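Local coordinates for protein endonuclease III (Geobacillus stearothermophilus, PDB 1ORN) that probably excises oxidised pyrimidines from DNA and cleaves the strand at the resulting abasic site, working through a covalent enzyme-DNA intermediate and carrying a [4Fe-4S] cluster, at residues Pro22-Glu27 with His181-Phe186. Numbering follows the deposited sequence.
Sequences PDAHCE and HHRMIF
Ala24 lies over one face of the Phe186 ring, its CA 3.8 Å from the ring centroid and almost on the normal, a CH-pi contact. Apolar packing continues at Ala24 CB, which touches Phe186 CG and also meets the helix backbone, 3.7 Å from Arg183 CA. The second flat group is His182: its CG, anti to the carbonyl carbon (chi1 -71°), carries the imidazole under the loop chain, where Cys26 N stands over one face, 3.7 Å from His182 CD2, while His181 CD2 lies over the opposite face, toward the rim. Polar atoms gather round the far end of Phe186. His25 O approaches the ring edge, 3.2 Å from Phe186 CE1, and Glu27 OE2 lies near Phe186 CZ. The imidazole of His25 meets the phenyl obliquely, planes at 49°, and a hydrogen bond from His25 ND1 to Asp23 O (2.8 Å) helps set its turn. Replacing Phe186 with an alanine would probably open a gap beneath Ala24 and take from the Glu27 carboxylate and the Tyr190 ring their contact with the phenyl. Glu27 OE2 is hydrogen-bonded to Tyr190 OH and salt-bridged to Arg189. In this all-helical HhH-GPD fold, the contact fastens the loop between helices 7-20 and 33-43 onto helix 177-191, which leads to cluster-site Cys192 and whose Met184 packs against helices 7-20 and 143-152.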
# COMPACT_ATOMS: atom_id res chain seq x y z
N PRO C 22 -16.78 2.09 5.66
CA PRO C 22 -16.50 2.76 6.93
C PRO C 22 -15.46 2.05 7.80
O PRO C 22 -14.86 2.67 8.68
CB PRO C 22 -17.88 2.81 7.59
CG PRO C 22 -18.53 1.55 7.10
CD PRO C 22 -18.16 1.56 5.63
N ASP C 23 -15.25 0.77 7.54
CA ASP C 23 -14.29 0.01 8.33
C ASP C 23 -12.99 -0.33 7.61
O ASP C 23 -12.28 -1.25 8.02
N ALA C 24 -12.67 0.40 6.55
CA ALA C 24 -11.45 0.15 5.79
C ALA C 24 -10.19 0.26 6.65
O ALA C 24 -10.02 1.21 7.41
CB ALA C 24 -11.36 1.11 4.61
N HIS C 25 -9.29 -0.72 6.51
CA HIS C 25 -8.05 -0.74 7.30
C HIS C 25 -6.93 -1.48 6.56
O HIS C 25 -7.13 -2.02 5.47
CB HIS C 25 -8.31 -1.45 8.63
CG HIS C 25 -8.87 -2.84 8.47
ND1 HIS C 25 -10.15 -3.08 8.02
CD2 HIS C 25 -8.29 -4.05 8.63
CE1 HIS C 25 -10.34 -4.38 7.91
NE2 HIS C 25 -9.22 -5.00 8.27
N CYS C 26 -5.74 -1.51 7.16
CA CYS C 26 -4.63 -2.23 6.56
C CYS C 26 -4.94 -3.70 6.80
O CYS C 26 -5.18 -4.10 7.94
CB CYS C 26 -3.31 -1.86 7.24
SG CYS C 26 -1.90 -2.88 6.72
N GLU C 27 -4.96 -4.50 5.74
CA GLU C 27 -5.28 -5.92 5.90
C GLU C 27 -4.10 -6.86 6.10
O GLU C 27 -4.27 -8.07 6.15
CB GLU C 27 -6.13 -6.39 4.71
CG GLU C 27 -7.40 -5.57 4.52
CD GLU C 27 -8.47 -6.29 3.72
OE1 GLU C 27 -9.12 -7.21 4.27
OE2 GLU C 27 -8.66 -5.95 2.53
N HIS C 181 -6.78 6.97 2.51
CA HIS C 181 -5.94 6.05 1.75
C HIS C 181 -6.54 4.64 1.83
O HIS C 181 -6.73 3.97 0.81
CB HIS C 181 -4.52 6.06 2.34
CG HIS C 181 -3.71 4.84 2.04
ND1 HIS C 181 -3.21 4.55 0.79
CD2 HIS C 181 -3.33 3.81 2.84
CE1 HIS C 181 -2.56 3.41 0.83
NE2 HIS C 181 -2.61 2.93 2.06
N HIS C 182 -6.85 4.19 3.04
CA HIS C 182 -7.43 2.87 3.23
C HIS C 182 -8.80 2.75 2.57
O HIS C 182 -9.11 1.72 1.98
CB HIS C 182 -7.51 2.56 4.72
CG HIS C 182 -6.18 2.30 5.35
ND1 HIS C 182 -5.73 2.98 6.46
CD2 HIS C 182 -5.19 1.44 5.01
CE1 HIS C 182 -4.51 2.55 6.77
NE2 HIS C 182 -4.17 1.62 5.91
N ARG C 183 -9.60 3.81 2.64
CA ARG C 183 -10.92 3.79 2.03
C ARG C 183 -10.80 3.67 0.51
O ARG C 183 -11.59 2.97 -0.13
CB ARG C 183 -11.71 5.05 2.40
CG ARG C 183 -12.12 5.11 3.87
CD ARG C 183 -12.68 6.48 4.22
NE ARG C 183 -13.08 6.57 5.62
CZ ARG C 183 -13.30 7.72 6.26
NH1 ARG C 183 -13.16 8.87 5.61
NH2 ARG C 183 -13.65 7.72 7.54
N MET C 184 -9.80 4.34 -0.07
CA MET C 184 -9.59 4.28 -1.51
C MET C 184 -9.14 2.89 -1.93
O MET C 184 -9.56 2.38 -2.97
CB MET C 184 -8.57 5.32 -1.96
CG MET C 184 -9.10 6.75 -1.96
SD MET C 184 -7.96 7.93 -2.74
CE MET C 184 -8.12 7.44 -4.44
N ILE C 185 -8.29 2.26 -1.12
CA ILE C 185 -7.80 0.93 -1.43
C ILE C 185 -8.95 -0.07 -1.41
O ILE C 185 -9.05 -0.94 -2.27
CB ILE C 185 -6.71 0.48 -0.43
CG1 ILE C 185 -5.42 1.25 -0.71
CG2 ILE C 185 -6.47 -1.02 -0.56
CD1 ILE C 185 -4.27 0.85 0.17
N PHE C 186 -9.82 0.04 -0.41
CA PHE C 186 -10.96 -0.85 -0.33
C PHE C 186 -11.90 -0.62 -1.50
O PHE C 186 -12.41 -1.57 -2.09
CB PHE C 186 -11.71 -0.64 0.99
CG PHE C 186 -11.28 -1.57 2.10
CD1 PHE C 186 -9.94 -1.67 2.47
CD2 PHE C 186 -12.22 -2.35 2.77
CE1 PHE C 186 -9.54 -2.53 3.49
CE2 PHE C 186 -11.83 -3.22 3.79
CZ PHE C 186 -10.49 -3.30 4.16